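PDB 6D2Y: PbSGBP-B lipoprotein from Prevotella bryantii B14, which probably binds polysaccharides as a surface glycan-binding lipoprotein of a polysaccharide utilization locus, and holds a magnesium ion in its beta-sandwich domain. Local coordinates for residues E277-Y282 / N425-K430; G328-I333 / A372-W377. All coordinates share one frame; numbering follows the deposited sequence.

Interaction 1 (E277-Y282 / N425-K430); sequences EFSFEY and NIFLIK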
loop_
_atom_site.group_PDB
_atom_site.type_symbol
_atom_site.label_atom_id
_atom_site.label_comp_id
_atom_site.label_asym_id
_atom_site.label_seq_id
_atom_site.Cartn_x
_atom_site.Cartn_y
_atom_site.Cartn_z
ATOM N N GLU A 277 18.180 -21.649 -7.832
ATOM C CA GLU A 277 18.658 -20.444 -8.493
ATOM C C GLU A 277 17.799 -19.231 -8.164
ATOM O O GLU A 277 18.263 -18.097 -8.322
ATOM C CB GLU A 277 18.699 -20.642 -10.007
ATOM C CG GLU A 277 19.830 -21.526 -10.501
ATOM C CD GLU A 277 21.159 -20.797 -10.539
ATOM O OE1 GLU A 277 21.156 -19.563 -10.737
ATOM O OE2 GLU A 277 22.210 -21.458 -10.386
ATOM N N PHE A 278 16.562 -19.439 -7.716
ATOM C CA PHE A 278 15.646 -18.357 -7.373
ATOM C C PHE A 278 15.352 -18.321 -5.877
ATOM O O PHE A 278 14.216 -18.100 -5.456
ATOM C CB PHE A 278 14.348 -18.476 -8.166
ATOM C CG PHE A 278 14.541 -18.934 -9.585
ATOM C CD1 PHE A 278 15.006 -18.051 -10.546
ATOM C CD2 PHE A 278 14.231 -20.230 -9.965
ATOM C CE1 PHE A 278 15.182 -18.459 -11.858
ATOM C CE2 PHE A 278 14.401 -20.643 -11.274
ATOM C CZ PHE A 278 14.877 -19.756 -12.223
ATOM N N SER A 279 16.374 -18.543 -5.057
ATOM C CA SER A 279 16.232 -18.524 -3.606
ATOM C C SER A 279 17.260 -17.572 -3.010
ATOM O O SER A 279 18.465 -17.759 -3.200
ATOM C CB SER A 279 16.402 -19.927 -3.016
ATOM O OG SER A 279 16.398 -19.883 -1.598
ATOM N N PHE A 280 16.783 -16.553 -2.303
ATOM C CA PHE A 280 17.629 -15.726 -1.453
ATOM C C PHE A 280 17.386 -16.131 -0.007
ATOM O O PHE A 280 16.233 -16.247 0.422
ATOM C CB PHE A 280 17.342 -14.236 -1.643
ATOM C CG PHE A 280 17.971 -13.364 -0.595
ATOM C CD1 PHE A 280 17.213 -12.855 0.447
ATOM C CD2 PHE A 280 19.322 -13.059 -0.646
ATOM C CE1 PHE A 280 17.790 -12.056 1.422
ATOM C CE2 PHE A 280 19.906 -12.258 0.325
ATOM C CZ PHE A 280 19.138 -11.756 1.359
ATOM N N GLU A 281 18.465 -16.355 0.739
ATOM C CA GLU A 281 18.370 -16.870 2.098
ATOM C C GLU A 281 19.252 -16.048 3.024
ATOM O O GLU A 281 20.471 -15.992 2.835
ATOM C CB GLU A 281 18.768 -18.350 2.150
ATOM C CG GLU A 281 18.027 -19.236 1.153
ATOM C CD GLU A 281 18.870 -20.397 0.645
ATOM O OE1 GLU A 281 20.042 -20.516 1.061
ATOM O OE2 GLU A 281 18.354 -21.196 -0.167
ATOM N N TYR A 282 18.638 -15.413 4.020
ATOM C CA TYR A 282 19.363 -14.813 5.136
ATOM C C TYR A 282 18.976 -15.560 6.406
ATOM O O TYR A 282 17.858 -15.404 6.910
ATOM C CB TYR A 282 19.073 -13.321 5.287
ATOM C CG TYR A 282 19.775 -12.729 6.493
ATOM C CD1 TYR A 282 21.091 -12.293 6.409
ATOM C CD2 TYR A 282 19.135 -12.637 7.724
ATOM C CE1 TYR A 282 21.743 -11.770 7.509
ATOM C CE2 TYR A 282 19.781 -12.118 8.830
ATOM C CZ TYR A 282 21.085 -11.684 8.716
ATOM O OH TYR A 282 21.733 -11.161 9.812
ATOM N N ASN A 425 13.601 -15.804 4.005
ATOM C CA ASN A 425 13.791 -16.494 2.738
ATOM C C ASN A 425 12.898 -15.861 1.682
ATOM O O ASN A 425 11.736 -15.538 1.951
ATOM C CB ASN A 425 13.467 -17.986 2.856
ATOM C CG ASN A 425 14.676 -18.820 3.211
ATOM O OD1 ASN A 425 15.641 -18.319 3.786
ATOM N ND2 ASN A 425 14.631 -20.103 2.870
ATOM N N ILE A 426 13.449 -15.673 0.486
ATOM C CA ILE A 426 12.686 -15.255 -0.687
ATOM C C ILE A 426 12.905 -16.323 -1.747
ATOM O O ILE A 426 14.020 -16.478 -2.260
ATOM C CB ILE A 426 13.106 -13.870 -1.195
ATOM C CG1 ILE A 426 13.060 -12.847 -0.056
ATOM C CG2 ILE A 426 12.220 -13.443 -2.358
ATOM C CD1 ILE A 426 12.922 -11.415 -0.514
ATOM N N PHE A 427 11.846 -17.062 -2.072
ATOM C CA PHE A 427 11.937 -18.229 -2.942
ATOM C C PHE A 427 10.836 -18.158 -3.989
ATOM O O PHE A 427 9.648 -18.134 -3.647
ATOM C CB PHE A 427 11.828 -19.522 -2.127
ATOM C CG PHE A 427 12.372 -20.737 -2.827
ATOM C CD1 PHE A 427 12.950 -20.638 -4.081
ATOM C CD2 PHE A 427 12.301 -21.984 -2.227
ATOM C CE1 PHE A 427 13.446 -21.758 -4.723
ATOM C CE2 PHE A 427 12.795 -23.107 -2.864
ATOM C CZ PHE A 427 13.368 -22.993 -4.114
ATOM N N LEU A 428 11.233 -18.126 -5.259
ATOM C CA LEU A 428 10.303 -18.198 -6.382
ATOM C C LEU A 428 10.008 -19.667 -6.650
ATOM O O LEU A 428 10.804 -20.363 -7.283
ATOM C CB LEU A 428 10.899 -17.533 -7.616
ATOM C CG LEU A 428 10.684 -16.047 -7.893
ATOM C CD1 LEU A 428 10.896 -15.198 -6.653
ATOM C CD2 LEU A 428 11.640 -15.628 -8.994
ATOM N N ILE A 429 8.866 -20.148 -6.171
ATOM C CA ILE A 429 8.551 -21.567 -6.282
ATOM C C ILE A 429 7.051 -21.750 -6.102
ATOM O O ILE A 429 6.415 -21.052 -5.308
ATOM C CB ILE A 429 9.357 -22.398 -5.255
ATOM C CG1 ILE A 429 9.065 -23.892 -5.413
ATOM C CG2 ILE A 429 9.060 -21.937 -3.837
ATOM C CD1 ILE A 429 9.875 -24.762 -4.492
ATOM N N LYS A 430 6.493 -22.690 -6.858
ATOM C CA LYS A 430 5.131 -23.166 -6.656
ATOM C C LYS A 430 5.203 -24.456 -5.847
ATOM O O LYS A 430 5.709 -25.473 -6.331
ATOM C CB LYS A 430 4.419 -23.389 -7.988
ATOM C CG LYS A 430 3.060 -24.051 -7.847
ATOM C CD LYS A 430 2.736 -24.923 -9.047
ATOM C CE LYS A 430 1.290 -25.383 -9.011
ATOM N NZ LYS A 430 0.666 -25.417 -10.360
#
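With CG of F427 anti to the backbone N (chi1 -160°), its ring swings across toward S279, whose CB sits over one face of it in a CH-pi contact, 4.0 Å from the ring centroid. The opposite face of the ring carries CG2 of I429, so the phenyl is sandwiched, and the F278 carbonyl oxygen lies at its edge, 3.2 Å from F427 CD1. The same F278 O accepts the nearly straight bond from L428 N (3.0 Å, 167°). S279 OG, also anti to its own N, hydrogen-bonds to OE2 of E281 on the anti side of the carboxylate, somewhat out of its plane. H243 ND1 is a second partner of that oxygen, and OE1 goes to W242 N, so both carboxylate oxygens of this buried acid are engaged.

The two strands are antiparallel neighbours in a four-stranded sheet within the xyloglucan-binding domain of the SGBP-B family, part of its beta sandwich, with 279-282 outermost. F280 and I426 form the hydrogen-bonded pair, F280 N reaching I426 O and I426 N reaching F280 O, both at 2.8 Å. On the face of F280 and I426, CG1 of the isoleucine meets the edge of the phenyl ring at CD1 (4.2 Å), and both side chains pack on strand 258-261. One residue before S279, CB of F278 touches CB of L428 at 3.6 Å. On the other face, the N425 amide crosses over the aliphatic part of E281, OD1 being 3.5 Å from E281 CB; that oxygen accepts its hydrogen bond from W283 NE1.

Interaction 2 (G328-I333 / A372-W377); sequences GPMQII and AIYMPW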
loop_
_atom_site.group_PDB
_atom_site.type_symbol
_atom_site.label_atom_id
_atom_site.label_comp_id
_atom_site.label_asym_id
_atom_site.label_seq_id
_atom_site.Cartn_x
_atom_site.Cartn_y
_atom_site.Cartn_z
ATOM N N GLY A 328 6.151 -19.082 -11.255
ATOM C CA GLY A 328 6.805 -19.292 -9.990
ATOM C C GLY A 328 6.493 -18.204 -8.994
ATOM O O GLY A 328 7.086 -17.119 -9.007
ATOM N N PRO A 329 5.545 -18.480 -8.107
ATOM C CA PRO A 329 5.135 -17.467 -7.132
ATOM C C PRO A 329 6.250 -17.168 -6.144
ATOM O O PRO A 329 6.978 -18.062 -5.705
ATOM C CB PRO A 329 3.931 -18.113 -6.438
ATOM C CG PRO A 329 3.506 -19.247 -7.327
ATOM C CD PRO A 329 4.770 -19.724 -7.973
HETATM N N MSE A 330 6.333 -15.940 -5.705
HETATM C CA MSE A 330 7.329 -15.520 -4.797
HETATM C C MSE A 330 6.916 -15.698 -3.403
HETATM O O MSE A 330 6.149 -14.941 -2.900
HETATM C CB MSE A 330 7.591 -14.049 -5.019
HETATM C CG MSE A 330 8.760 -13.517 -4.218
HETATM SE SE MSE A 330 9.166 -11.637 -4.234
HETATM C CE MSE A 330 9.868 -11.433 -5.978
ATOM N N GLN A 331 7.473 -16.669 -2.742
ATOM C CA GLN A 331 7.158 -16.945 -1.348
ATOM C C GLN A 331 8.179 -16.227 -0.474
ATOM O O GLN A 331 9.382 -16.494 -0.569
ATOM C CB GLN A 331 7.147 -18.449 -1.072
ATOM C CG GLN A 331 6.295 -19.223 -2.071
ATOM C CD GLN A 331 5.818 -20.565 -1.550
ATOM O OE1 GLN A 331 5.807 -20.811 -0.344
ATOM N NE2 GLN A 331 5.402 -21.437 -2.463
ATOM N N ILE A 332 7.702 -15.300 0.347
ATOM C CA ILE A 332 8.543 -14.549 1.270
ATOM C C ILE A 332 8.280 -15.104 2.663
ATOM O O ILE A 332 7.205 -14.888 3.233
ATOM C CB ILE A 332 8.259 -13.044 1.189
ATOM C CG1 ILE A 332 8.346 -12.572 -0.266
ATOM C CG2 ILE A 332 9.225 -12.266 2.063
ATOM C CD1 ILE A 332 7.723 -11.216 -0.511
ATOM N N ILE A 333 9.250 -15.830 3.215
ATOM C CA ILE A 333 9.058 -16.599 4.441
ATOM C C ILE A 333 9.958 -16.035 5.533
ATOM O O ILE A 333 11.188 -16.045 5.400
ATOM C CB ILE A 333 9.347 -18.096 4.234
ATOM C CG1 ILE A 333 8.788 -18.587 2.896
ATOM C CG2 ILE A 333 8.767 -18.911 5.376
ATOM C CD1 ILE A 333 9.853 -18.818 1.843
ATOM N N ALA A 372 4.044 -14.962 2.971
ATOM C CA ALA A 372 3.435 -14.195 1.896
ATOM C C ALA A 372 3.843 -14.767 0.546
ATOM O O ALA A 372 4.986 -15.191 0.354
ATOM C CB ALA A 372 3.841 -12.726 1.984
ATOM N N ILE A 373 2.898 -14.787 -0.387
ATOM C CA ILE A 373 3.129 -15.290 -1.736
ATOM C C ILE A 373 2.726 -14.195 -2.717
ATOM O O ILE A 373 1.534 -13.907 -2.885
ATOM C CB ILE A 373 2.367 -16.595 -2.006
ATOM C CG1 ILE A 373 2.493 -17.540 -0.808
ATOM C CG2 ILE A 373 2.894 -17.257 -3.263
ATOM C CD1 ILE A 373 2.111 -18.980 -1.105
ATOM N N TYR A 374 3.720 -13.586 -3.360
ATOM C CA TYR A 374 3.516 -12.474 -4.278
ATOM C C TYR A 374 3.599 -12.977 -5.713
ATOM O O TYR A 374 4.574 -13.638 -6.089
ATOM C CB TYR A 374 4.559 -11.382 -4.032
ATOM C CG TYR A 374 4.449 -10.167 -4.932
ATOM C CD1 TYR A 374 3.272 -9.440 -5.019
ATOM C CD2 TYR A 374 5.533 -9.741 -5.682
ATOM C CE1 TYR A 374 3.180 -8.325 -5.838
ATOM C CE2 TYR A 374 5.456 -8.631 -6.497
ATOM C CZ TYR A 374 4.278 -7.928 -6.574
ATOM O OH TYR A 374 4.202 -6.824 -7.391
HETATM N N MSE A 375 2.580 -12.669 -6.506
HETATM C CA MSE A 375 2.531 -13.163 -7.876
HETATM C C MSE A 375 1.782 -12.205 -8.799
HETATM O O MSE A 375 0.660 -12.496 -9.216
HETATM C CB MSE A 375 1.855 -14.537 -7.942
HETATM C CG MSE A 375 0.580 -14.677 -7.097
HETATM SE SE MSE A 375 0.195 -16.485 -6.496
HETATM C CE MSE A 375 0.457 -17.379 -8.194
ATOM N N PRO A 376 2.394 -11.067 -9.141
ATOM C CA PRO A 376 1.718 -10.118 -10.041
ATOM C C PRO A 376 1.560 -10.637 -11.459
ATOM O O PRO A 376 0.797 -10.044 -12.233
ATOM C CB PRO A 376 2.628 -8.887 -9.997
ATOM C CG PRO A 376 3.978 -9.440 -9.696
ATOM C CD PRO A 376 3.753 -10.624 -8.787
ATOM N N TRP A 377 2.252 -11.718 -11.824
ATOM C CA TRP A 377 2.076 -12.318 -13.139
ATOM C C TRP A 377 0.765 -13.082 -13.264
ATOM O O TRP A 377 0.398 -13.470 -14.379
ATOM C CB TRP A 377 3.253 -13.245 -13.453
ATOM C CG TRP A 377 3.553 -14.258 -12.389
ATOM C CD1 TRP A 377 4.480 -14.149 -11.392
ATOM C CD2 TRP A 377 2.939 -15.542 -12.228
ATOM N NE1 TRP A 377 4.475 -15.283 -10.614
ATOM C CE2 TRP A 377 3.537 -16.154 -11.107
ATOM C CE3 TRP A 377 1.937 -16.233 -12.919
ATOM C CZ2 TRP A 377 3.168 -17.421 -10.661
ATOM C CZ3 TRP A 377 1.572 -17.492 -12.474
ATOM C CH2 TRP A 377 2.186 -18.073 -11.357
#
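A372 opens its strand opposite I332, and the two exchange a pair of backbone hydrogen bonds of unequal quality. I332 N gives a short, fairly straight one to A372 O (2.7 Å), whereas the return bond from A372 N to I332 O is longer and more bent (3.2 Å, 140°). Their side chains point to the same face, where both rest on I397 of strand 393-398. Strand 372-374 is an outermost strand of its four-stranded sheet, and I332, A372 and Y374 all meet 393-398 of the other sheet, as across a beta sandwich.

I373 projects to the other face. Its CG2 branch, anti to the backbone N, presses on CB of P329 at 3.4 Å, tighter than usual for two carbons, while the I373 and Q331 side chains lie side by side, pointing the same way, with CD1 near Q331 CD. The Q331 amide itself is anchored elsewhere, OE1 to R371 NH1 and NE2 to I429 O.

Y374 closes the antiparallel pairing with M330, its N bonding to M330 O (2.8 Å) and its O receiving M330 N (2.9 Å). The selenium of M330, a selenomethionine, lies at the edge of the Y374 ring, and P376 CD covers one face of that ring.

M375, likewise selenomethionine, lies side by side with P329, its CE 3.7 Å from P329 CG. Past P376, W377 has CG between its backbone N and carbonyl carbon (chi1 52°), and the indole reaches back to G328 and P329, CZ2 lying 3.5 Å from G328 N and P329 N at the indole edge; M375 CB lies over one indole face.

The polar pairing across this edge of the sheet is thus entirely backbone to backbone, and beyond the last strand bond cohesion passes to apolar contacts gathered on the proline.

Overall arrangement
Interactions 1 and 2 belong to one antiparallel four-stranded sheet, in the order 279-282, 423-428, 330-335, 372-374, and their centres are 10 Å apart. Each joins an outermost strand to an inner one. The two inner strands are themselves bonded, as F427 O to Q331 N and N425 N to I333 O, while L428 packs against M330. Along the chain, interaction 2 is nested inside the loop that interaction 1 closes; strand 423-428, the last in sequence, lies between 279-282 and 330-335, the first two. The contacts thus knit distant parts of the probably glycan-binding domain into one sheet, with interaction 1 nearer the magnesium ion, about 12 Å from the F280 side chain.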